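Local coordinates for protein alternansucrase (Leuconostoc mesenteroides, PDB 6HVG) that is a calcium-binding member of glycoside hydrolase family 70 that combines a TIM-barrel-type domain with repeats of the choline-binding, cell-wall-binding type, at residues Thr607-Asp616 / Leu1138-His1146; Phe1294-Tyr1303 / Tyr1324-Arg1334. One frame throughout, in Å; residues are numbered along the deposited sequence.

Contact 1: Thr607-Asp616 / Leu1138-His1146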
loop_
_atom_site.group_PDB
_atom_site.type_symbol
_atom_site.label_atom_id
_atom_site.label_comp_id
_atom_site.label_asym_id
_atom_site.label_seq_id
_atom_site.Cartn_x
_atom_site.Cartn_y
_atom_site.Cartn_z
ATOM N N THR A 607 -12.462 25.931 24.379
ATOM C CA THR A 607 -12.834 24.780 25.212
ATOM C C THR A 607 -12.550 24.949 26.717
ATOM O O THR A 607 -13.186 24.285 27.532
ATOM C CB THR A 607 -12.140 23.502 24.709
ATOM O OG1 THR A 607 -10.734 23.725 24.572
ATOM C CG2 THR A 607 -12.686 23.128 23.345
ATOM N N GLY A 608 -11.619 25.830 27.086
ATOM C CA GLY A 608 -11.303 26.080 28.497
ATOM C C GLY A 608 -11.142 27.526 28.928
ATOM O O GLY A 608 -10.672 27.767 30.034
ATOM N N ASN A 609 -11.573 28.474 28.097
ATOM C CA ASN A 609 -11.318 29.894 28.353
ATOM C C ASN A 609 -9.908 30.103 28.926
ATOM O O ASN A 609 -9.712 30.891 29.867
ATOM C CB ASN A 609 -12.360 30.531 29.275
ATOM C CG ASN A 609 -12.401 32.075 29.142
ATOM O OD1 ASN A 609 -12.223 32.630 28.057
ATOM N ND2 ASN A 609 -12.630 32.766 30.255
ATOM N N ASN A 610 -8.947 29.383 28.344
ATOM C CA ASN A 610 -7.552 29.428 28.738
ATOM C C ASN A 610 -6.694 29.883 27.541
ATOM O O ASN A 610 -6.227 29.065 26.750
ATOM C CB ASN A 610 -7.093 28.054 29.259
ATOM C CG ASN A 610 -5.652 28.068 29.772
ATOM O OD1 ASN A 610 -4.927 29.035 29.580
ATOM N ND2 ASN A 610 -5.224 26.974 30.362
ATOM N N ASP A 611 -6.461 31.185 27.424
ATOM C CA ASP A 611 -5.695 31.734 26.294
ATOM C C ASP A 611 -4.232 31.272 26.211
ATOM O O ASP A 611 -3.538 31.604 25.237
ATOM C CB ASP A 611 -5.753 33.265 26.308
ATOM C CG ASP A 611 -7.121 33.809 25.900
ATOM O OD1 ASP A 611 -8.064 33.017 25.658
ATOM O OD2 ASP A 611 -7.237 35.050 25.821
ATOM N N ASN A 612 -3.775 30.501 27.201
ATOM C CA ASN A 612 -2.452 29.890 27.137
ATOM C C ASN A 612 -2.437 28.407 26.785
ATOM O O ASN A 612 -1.391 27.767 26.806
ATOM C CB ASN A 612 -1.726 30.112 28.456
ATOM C CG ASN A 612 -0.995 31.433 28.490
ATOM O OD1 ASN A 612 -1.489 32.413 29.064
ATOM N ND2 ASN A 612 0.202 31.472 27.871
ATOM N N ALA A 613 -3.593 27.861 26.444
ATOM C CA ALA A 613 -3.688 26.458 26.080
ATOM C C ALA A 613 -4.011 26.284 24.591
ATOM O O ALA A 613 -4.744 25.370 24.221
ATOM C CB ALA A 613 -4.728 25.787 26.967
ATOM N N ASN A 614 -3.460 27.158 23.746
ATOM C CA ASN A 614 -3.751 27.171 22.305
ATOM C C ASN A 614 -2.585 26.701 21.448
ATOM O O ASN A 614 -1.448 27.027 21.722
ATOM C CB ASN A 614 -4.114 28.586 21.845
ATOM C CG ASN A 614 -5.479 29.032 22.320
ATOM O OD1 ASN A 614 -6.291 28.230 22.767
ATOM N ND2 ASN A 614 -5.743 30.316 22.211
ATOM N N PHE A 615 -2.856 25.933 20.402
ATOM C CA PHE A 615 -1.797 25.493 19.480
ATOM C C PHE A 615 -1.213 26.723 18.780
ATOM O O PHE A 615 -1.923 27.694 18.550
ATOM C CB PHE A 615 -2.354 24.498 18.436
ATOM C CG PHE A 615 -2.581 23.090 18.955
ATOM C CD1 PHE A 615 -1.511 22.209 19.133
ATOM C CD2 PHE A 615 -3.854 22.627 19.203
ATOM C CE1 PHE A 615 -1.713 20.922 19.581
ATOM C CE2 PHE A 615 -4.067 21.337 19.640
ATOM C CZ PHE A 615 -2.991 20.482 19.838
ATOM N N ASP A 616 0.062 26.668 18.421
ATOM C CA ASP A 616 0.752 27.824 17.811
ATOM C C ASP A 616 0.988 27.685 16.326
ATOM O O ASP A 616 1.026 28.678 15.618
ATOM C CB ASP A 616 2.118 28.057 18.465
ATOM C CG ASP A 616 2.026 28.163 19.974
ATOM O OD1 ASP A 616 1.656 29.246 20.495
ATOM O OD2 ASP A 616 2.276 27.135 20.617
ATOM N N LEU A 1138 -4.649 17.744 27.479
ATOM C CA LEU A 1138 -4.063 18.404 26.313
ATOM C C LEU A 1138 -3.821 19.897 26.575
ATOM O O LEU A 1138 -2.747 20.422 26.283
ATOM C CB LEU A 1138 -4.965 18.212 25.091
ATOM C CG LEU A 1138 -4.581 18.949 23.806
ATOM C CD1 LEU A 1138 -3.177 18.611 23.329
ATOM C CD2 LEU A 1138 -5.604 18.624 22.734
ATOM N N ARG A 1139 -4.823 20.571 27.127
ATOM C CA ARG A 1139 -4.681 21.983 27.466
ATOM C C ARG A 1139 -3.566 22.197 28.497
ATOM O O ARG A 1139 -2.824 23.167 28.411
ATOM C CB ARG A 1139 -6.015 22.562 27.947
ATOM C CG ARG A 1139 -7.054 22.691 26.829
ATOM C CD ARG A 1139 -8.235 23.567 27.227
ATOM N NE ARG A 1139 -8.974 22.978 28.347
ATOM C CZ ARG A 1139 -9.933 22.063 28.241
ATOM N NH1 ARG A 1139 -10.322 21.603 27.063
ATOM N NH2 ARG A 1139 -10.503 21.592 29.327
ATOM N N ASN A 1140 -3.431 21.284 29.451
ATOM C CA ASN A 1140 -2.347 21.356 30.432
ATOM C C ASN A 1140 -0.989 21.108 29.778
ATOM O O ASN A 1140 0.006 21.742 30.115
ATOM C CB ASN A 1140 -2.556 20.348 31.590
ATOM C CG ASN A 1140 -3.754 20.686 32.464
ATOM O OD1 ASN A 1140 -4.391 21.736 32.309
ATOM N ND2 ASN A 1140 -4.092 19.777 33.360
ATOM N N ALA A 1141 -0.950 20.165 28.849
ATOM C CA ALA A 1141 0.278 19.860 28.135
ATOM C C ALA A 1141 0.731 21.062 27.316
ATOM O O ALA A 1141 1.912 21.374 27.274
ATOM C CB ALA A 1141 0.066 18.657 27.236
ATOM N N ILE A 1142 -0.205 21.721 26.654
ATOM C CA ILE A 1142 0.101 22.860 25.805
ATOM C C ILE A 1142 0.566 24.054 26.642
ATOM O O ILE A 1142 1.538 24.720 26.288
ATOM C CB ILE A 1142 -1.123 23.231 24.920
ATOM C CG1 ILE A 1142 -1.260 22.216 23.796
ATOM C CG2 ILE A 1142 -0.995 24.626 24.316
ATOM C CD1 ILE A 1142 -2.563 22.312 23.025
ATOM N N GLU A 1143 -0.130 24.327 27.744
ATOM C CA GLU A 1143 0.259 25.412 28.655
ATOM C C GLU A 1143 1.682 25.188 29.192
ATOM O O GLU A 1143 2.511 26.097 29.145
ATOM C CB GLU A 1143 -0.729 25.517 29.819
ATOM C CG GLU A 1143 -0.576 26.762 30.674
ATOM C CD GLU A 1143 -1.673 26.894 31.716
ATOM O OE1 GLU A 1143 -2.094 25.849 32.266
ATOM O OE2 GLU A 1143 -2.091 28.046 31.995
ATOM N N ALA A 1144 1.947 23.970 29.666
ATOM C CA ALA A 1144 3.238 23.592 30.179
ATOM C C ALA A 1144 4.346 23.856 29.166
ATOM O O ALA A 1144 5.476 24.218 29.542
ATOM C CB ALA A 1144 3.239 22.131 30.603
ATOM N N LEU A 1145 4.055 23.657 27.885
ATOM C CA LEU A 1145 5.058 23.925 26.852
ATOM C C LEU A 1145 5.269 25.421 26.684
ATOM O O LEU A 1145 6.380 25.840 26.447
ATOM C CB LEU A 1145 4.666 23.278 25.532
ATOM C CG LEU A 1145 4.659 21.753 25.531
ATOM C CD1 LEU A 1145 3.837 21.215 24.378
ATOM C CD2 LEU A 1145 6.082 21.205 25.489
ATOM N N HIS A 1146 4.217 26.222 26.835
ATOM C CA HIS A 1146 4.362 27.682 26.800
ATOM C C HIS A 1146 5.095 28.234 28.029
ATOM O O HIS A 1146 5.951 29.094 27.897
ATOM C CB HIS A 1146 3.000 28.361 26.651
ATOM C CG HIS A 1146 2.321 28.062 25.349
ATOM N ND1 HIS A 1146 0.952 28.095 25.202
ATOM C CD2 HIS A 1146 2.826 27.702 24.145
ATOM C CE1 HIS A 1146 0.647 27.794 23.953
ATOM N NE2 HIS A 1146 1.765 27.545 23.294
HETATM O O HOH W 1 -7.810 25.051 30.404
#
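Ala613 and Arg1139 bring the two backbones closest, with their CA atoms 4.8 Å apart, where the loop following helix 603-608 runs over helix 1135-1147. A type I turn from Asn610 to Ala613 lays the carbonyl of Asn612 over the helix, and within it an Asx turn joins Asn612 N to Asn610 OD1. Ala613 CB rests on Arg1139 CB at 3.6 Å. With CG anti to the carbonyl carbon (chi1 -65°), His1146 sets the edge of its ring against the loop and clasps it with both nitrogens: ND1 donates to Asn612 O at 2.9 Å, from above the carbonyl plane, while NE2 gives a straighter bond to the syn lone pair of Asp616 OD2 at 2.8 Å, in the ring plane. A carbonyl and a carboxylate as its two acceptors would probably stabilise the protonated imidazole. Asp616 OD2 also accepts from Ala1152 N. Ile1142 sets CD1 over the centre of the Phe615 ring, a CH-pi contact 3.7 Å from the centroid, and Leu1138 CD1 adds a contact to CZ at 4.0 Å. The guanidinium of Arg1139, salt-bridged to Asp1135, turns one face to the Thr607 carbonyl; water 1 links its NE to Asn610 ND2. Because 617-620 and 1151-1156 are neighbouring parallel strands, each entered shortly after its segment, the contact ties together two adjacent helix-to-strand connections of the (beta/alpha)8 barrel.

Contact 2: Phe1294-Tyr1303 / Tyr1324-Arg1334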
loop_
_atom_site.group_PDB
_atom_site.type_symbol
_atom_site.label_atom_id
_atom_site.label_comp_id
_atom_site.label_asym_id
_atom_site.label_seq_id
_atom_site.Cartn_x
_atom_site.Cartn_y
_atom_site.Cartn_z
ATOM N N PHE A 1294 -37.824 -16.807 -22.191
ATOM C CA PHE A 1294 -37.650 -16.460 -23.570
ATOM C C PHE A 1294 -38.891 -16.901 -24.355
ATOM O O PHE A 1294 -39.306 -18.041 -24.262
ATOM C CB PHE A 1294 -36.443 -17.206 -24.131
ATOM C CG PHE A 1294 -35.163 -16.905 -23.446
ATOM C CD1 PHE A 1294 -34.834 -17.545 -22.289
ATOM C CD2 PHE A 1294 -34.238 -16.001 -23.990
ATOM C CE1 PHE A 1294 -33.627 -17.275 -21.656
ATOM C CE2 PHE A 1294 -33.032 -15.733 -23.357
ATOM C CZ PHE A 1294 -32.735 -16.367 -22.187
ATOM N N ILE A 1295 -39.445 -16.003 -25.161
ATOM C CA ILE A 1295 -40.588 -16.338 -26.000
ATOM C C ILE A 1295 -40.315 -15.873 -27.420
ATOM O O ILE A 1295 -39.957 -14.744 -27.632
ATOM C CB ILE A 1295 -41.879 -15.695 -25.475
ATOM C CG1 ILE A 1295 -43.090 -16.264 -26.247
ATOM C CG2 ILE A 1295 -41.777 -14.168 -25.494
ATOM C CD1 ILE A 1295 -44.437 -15.799 -25.732
ATOM N N SER A 1296 -40.499 -16.753 -28.389
ATOM C CA SER A 1296 -40.356 -16.413 -29.798
ATOM C C SER A 1296 -41.640 -15.816 -30.320
ATOM O O SER A 1296 -42.736 -16.144 -29.859
ATOM C CB SER A 1296 -40.047 -17.662 -30.635
ATOM O OG SER A 1296 -38.658 -17.896 -30.766
ATOM N N ASP A 1297 -41.495 -14.944 -31.317
ATOM C CA ASP A 1297 -42.620 -14.508 -32.158
ATOM C C ASP A 1297 -42.164 -14.394 -33.640
ATOM O O ASP A 1297 -41.027 -14.733 -33.980
ATOM C CB ASP A 1297 -43.281 -13.248 -31.583
ATOM C CG ASP A 1297 -42.482 -11.971 -31.826
ATOM O OD1 ASP A 1297 -41.630 -11.926 -32.751
ATOM O OD2 ASP A 1297 -42.723 -10.960 -31.103
ATOM N N ALA A 1298 -43.051 -13.963 -34.514
ATOM C CA ALA A 1298 -42.737 -13.925 -35.923
ATOM C C ALA A 1298 -41.532 -13.045 -36.200
ATOM O O ALA A 1298 -40.734 -13.360 -37.076
ATOM C CB ALA A 1298 -43.942 -13.451 -36.712
ATOM N N SER A 1299 -41.400 -11.958 -35.454
ATOM C CA SER A 1299 -40.254 -11.045 -35.617
ATOM C C SER A 1299 -38.937 -11.561 -35.009
ATOM O O SER A 1299 -37.880 -11.378 -35.603
ATOM C CB SER A 1299 -40.594 -9.668 -35.039
ATOM O OG SER A 1299 -41.685 -9.099 -35.754
ATOM N N GLY A 1300 -38.996 -12.199 -33.843
ATOM C CA GLY A 1300 -37.787 -12.671 -33.198
ATOM C C GLY A 1300 -37.998 -13.158 -31.777
ATOM O O GLY A 1300 -39.129 -13.405 -31.360
ATOM N N VAL A 1301 -36.913 -13.272 -31.010
ATOM C CA VAL A 1301 -36.986 -13.772 -29.631
ATOM C C VAL A 1301 -36.985 -12.642 -28.617
ATOM O O VAL A 1301 -36.253 -11.675 -28.762
ATOM C CB VAL A 1301 -35.840 -14.722 -29.337
ATOM C CG1 VAL A 1301 -36.029 -15.404 -28.001
ATOM C CG2 VAL A 1301 -35.746 -15.768 -30.428
ATOM N N LYS A 1302 -37.847 -12.754 -27.622
ATOM C CA LYS A 1302 -37.950 -11.784 -26.540
ATOM C C LYS A 1302 -37.604 -12.474 -25.229
ATOM O O LYS A 1302 -37.646 -13.707 -25.151
ATOM C CB LYS A 1302 -39.371 -11.235 -26.473
ATOM C CG LYS A 1302 -39.816 -10.559 -27.764
ATOM C CD LYS A 1302 -41.166 -9.885 -27.646
ATOM C CE LYS A 1302 -42.275 -10.905 -27.456
ATOM N NZ LYS A 1302 -43.532 -10.149 -27.291
ATOM N N TYR A 1303 -37.290 -11.693 -24.197
ATOM C CA TYR A 1303 -37.030 -12.256 -22.874
ATOM C C TYR A 1303 -37.646 -11.412 -21.787
ATOM O O TYR A 1303 -37.637 -10.198 -21.884
ATOM C CB TYR A 1303 -35.530 -12.387 -22.616
ATOM C CG TYR A 1303 -35.203 -12.811 -21.199
ATOM C CD1 TYR A 1303 -35.201 -14.148 -20.827
ATOM C CD2 TYR A 1303 -34.900 -11.873 -20.238
ATOM C CE1 TYR A 1303 -34.930 -14.525 -19.517
ATOM C CE2 TYR A 1303 -34.610 -12.236 -18.951
ATOM C CZ TYR A 1303 -34.625 -13.549 -18.584
ATOM O OH TYR A 1303 -34.295 -13.875 -17.293
ATOM N N TYR A 1324 -26.717 -13.213 -24.397
ATOM C CA TYR A 1324 -27.487 -12.631 -25.502
ATOM C C TYR A 1324 -27.557 -11.112 -25.376
ATOM O O TYR A 1324 -27.450 -10.572 -24.272
ATOM C CB TYR A 1324 -28.911 -13.189 -25.468
ATOM C CG TYR A 1324 -28.959 -14.696 -25.435
ATOM C CD1 TYR A 1324 -28.912 -15.375 -24.232
ATOM C CD2 TYR A 1324 -29.028 -15.429 -26.605
ATOM C CE1 TYR A 1324 -28.939 -16.744 -24.189
ATOM C CE2 TYR A 1324 -29.066 -16.801 -26.579
ATOM C CZ TYR A 1324 -29.019 -17.454 -25.375
ATOM O OH TYR A 1324 -29.037 -18.825 -25.359
ATOM N N TYR A 1325 -27.738 -10.430 -26.504
ATOM C CA TYR A 1325 -28.033 -9.005 -26.485
ATOM C C TYR A 1325 -29.426 -8.734 -27.083
ATOM O O TYR A 1325 -29.751 -9.203 -28.168
ATOM C CB TYR A 1325 -26.980 -8.224 -27.269
ATOM C CG TYR A 1325 -27.310 -6.776 -27.331
ATOM C CD1 TYR A 1325 -27.296 -5.992 -26.182
ATOM C CD2 TYR A 1325 -27.691 -6.180 -28.507
ATOM C CE1 TYR A 1325 -27.654 -4.661 -26.224
ATOM C CE2 TYR A 1325 -28.043 -4.848 -28.550
ATOM C CZ TYR A 1325 -28.031 -4.107 -27.408
ATOM O OH TYR A 1325 -28.353 -2.776 -27.449
ATOM N N PHE A 1326 -30.232 -7.974 -26.351
ATOM C CA PHE A 1326 -31.546 -7.575 -26.798
ATOM C C PHE A 1326 -31.525 -6.102 -27.171
ATOM O O PHE A 1326 -31.165 -5.257 -26.341
ATOM C CB PHE A 1326 -32.603 -7.847 -25.694
ATOM C CG PHE A 1326 -32.879 -9.302 -25.491
ATOM C CD1 PHE A 1326 -31.993 -10.085 -24.801
ATOM C CD2 PHE A 1326 -34.003 -9.896 -26.025
ATOM C CE1 PHE A 1326 -32.227 -11.432 -24.632
ATOM C CE2 PHE A 1326 -34.242 -11.242 -25.858
ATOM C CZ PHE A 1326 -33.353 -12.015 -25.164
ATOM N N ASP A 1327 -31.947 -5.803 -28.401
ATOM C CA ASP A 1327 -31.906 -4.438 -28.949
ATOM C C ASP A 1327 -32.950 -3.506 -28.343
ATOM O O ASP A 1327 -33.754 -3.911 -27.493
ATOM C CB ASP A 1327 -31.991 -4.472 -30.488
ATOM C CG ASP A 1327 -33.315 -5.038 -31.028
ATOM O OD1 ASP A 1327 -34.368 -4.872 -30.375
ATOM O OD2 ASP A 1327 -33.308 -5.636 -32.132
ATOM N N LYS A 1328 -32.930 -2.254 -28.778
ATOM C CA LYS A 1328 -33.896 -1.267 -28.320
ATOM C C LYS A 1328 -35.337 -1.716 -28.507
ATOM O O LYS A 1328 -36.184 -1.443 -27.658
ATOM C CB LYS A 1328 -33.693 0.028 -29.080
ATOM C CG LYS A 1328 -32.415 0.814 -28.801
ATOM C CD LYS A 1328 -32.334 2.033 -29.721
ATOM C CE LYS A 1328 -32.640 1.721 -31.206
ATOM N NZ LYS A 1328 -32.545 2.907 -32.094
ATOM N N ASP A 1329 -35.610 -2.431 -29.591
ATOM C CA ASP A 1329 -36.978 -2.922 -29.886
ATOM C C ASP A 1329 -37.445 -4.099 -29.033
ATOM O O ASP A 1329 -38.617 -4.428 -29.026
ATOM C CB ASP A 1329 -37.087 -3.273 -31.376
ATOM C CG ASP A 1329 -36.933 -2.040 -32.280
ATOM O OD1 ASP A 1329 -37.224 -0.919 -31.826
ATOM O OD2 ASP A 1329 -36.522 -2.187 -33.442
ATOM N N GLY A 1330 -36.519 -4.721 -28.315
ATOM C CA GLY A 1330 -36.820 -5.796 -27.381
ATOM C C GLY A 1330 -36.563 -7.169 -27.965
ATOM O O GLY A 1330 -37.074 -8.164 -27.450
ATOM N N TYR A 1331 -35.753 -7.234 -29.022
ATOM C CA TYR A 1331 -35.518 -8.476 -29.747
ATOM C C TYR A 1331 -34.063 -8.901 -29.682
ATOM O O TYR A 1331 -33.174 -8.098 -29.891
ATOM C CB TYR A 1331 -35.957 -8.339 -31.223
ATOM C CG TYR A 1331 -37.459 -8.388 -31.412
ATOM C CD1 TYR A 1331 -38.158 -9.558 -31.190
ATOM C CD2 TYR A 1331 -38.184 -7.254 -31.781
ATOM C CE1 TYR A 1331 -39.524 -9.611 -31.352
ATOM C CE2 TYR A 1331 -39.557 -7.301 -31.929
ATOM C CZ TYR A 1331 -40.212 -8.478 -31.713
ATOM O OH TYR A 1331 -41.576 -8.545 -31.864
ATOM N N MET A 1332 -33.845 -10.168 -29.390
ATOM C CA MET A 1332 -32.531 -10.778 -29.415
ATOM C C MET A 1332 -31.882 -10.549 -30.764
ATOM O O MET A 1332 -32.538 -10.650 -31.797
ATOM C CB MET A 1332 -32.687 -12.283 -29.157
ATOM C CG MET A 1332 -31.430 -13.099 -29.211
ATOM S SD MET A 1332 -31.746 -14.865 -29.059
ATOM C CE MET A 1332 -32.306 -14.942 -27.368
ATOM N N VAL A 1333 -30.596 -10.239 -30.757
ATOM C CA VAL A 1333 -29.832 -10.067 -31.994
ATOM C C VAL A 1333 -29.300 -11.420 -32.406
ATOM O O VAL A 1333 -28.746 -12.148 -31.574
ATOM C CB VAL A 1333 -28.648 -9.083 -31.793
ATOM C CG1 VAL A 1333 -27.651 -9.147 -32.940
ATOM C CG2 VAL A 1333 -29.180 -7.658 -31.596
ATOM N N ARG A 1334 -29.458 -11.748 -33.685
ATOM C CA ARG A 1334 -29.078 -13.054 -34.214
ATOM C C ARG A 1334 -28.557 -12.902 -35.629
ATOM O O ARG A 1334 -29.070 -12.099 -36.380
ATOM C CB ARG A 1334 -30.313 -13.974 -34.245
ATOM C CG ARG A 1334 -31.048 -14.132 -32.910
ATOM C CD ARG A 1334 -32.234 -15.082 -33.005
ATOM N NE ARG A 1334 -33.304 -14.478 -33.785
ATOM C CZ ARG A 1334 -33.946 -15.055 -34.791
ATOM N NH1 ARG A 1334 -33.679 -16.304 -35.159
ATOM N NH2 ARG A 1334 -34.874 -14.359 -35.424
HETATM O O HOH W 2 -34.768 -12.255 -32.621
HETATM O O HOH W 3 -37.171 -8.686 -24.879
#
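Phe1294 directs its ring edge at the face of Tyr1324, a T-shaped pair with centroids 5.6 Å apart and planes at 62°. Over the centre of one Phe1294 face sits CD1 of Tyr1303 from the paired strand, and Phe378 stacks on the same ring. Phe1326 receives Phe1294 CE2 at its edge, 4.1 Å from CZ, carries Met1332 CA over one face, and has Gly1330 O in its ring plane. Met1332, CG anti to the backbone N (chi1 177°) and bent at chi3, brings CE to Val1301 CG1 at 3.8 Å and to Phe1294 CD2 at 4.0 Å. One direct backbone bond crosses the contact, Met1332 N to Val1301 O at 2.9 Å, nearly straight and in the carbonyl plane; water 2 bridges Val1301 N, Met1332 O and Arg1334 NE. At the hairpin turn Asp1297 works with both oxygens: OD2 takes the Tyr1331 hydroxyl on its syn lone pair at 2.8 Å, while OD1 closes an Asx motif with Gly1300 N. Strands 1294-1296 and 1301-1304 form one hairpin, 1314-1317 and 1323-1326 the next, in a putative cell-wall-binding repeat; their aromatic packing is consistent with choline-binding repeat architecture.

In the fold
Contact 1 and contact 2 are far apart, their centres 74 Å from each other and their nearest atoms about 58 Å, and they follow in series along the chain. The first belongs to the barrel and joins parts separated by more than 500 residues; the second joins neighbouring hairpins through segments only 21 residues apart, of which 1324-1334 falls largely in a putative cell-wall-binding repeat. The calcium ion, held by Glu575, Asp581, Asn625 and Asp1159, relates to contact 1 through topology: strands 617-620 and 1151-1156, which begin just after its segments, lead toward Asn625 and Asp1159. Residues 1294-1303 and 1324-1334 contribute no calcium ligand.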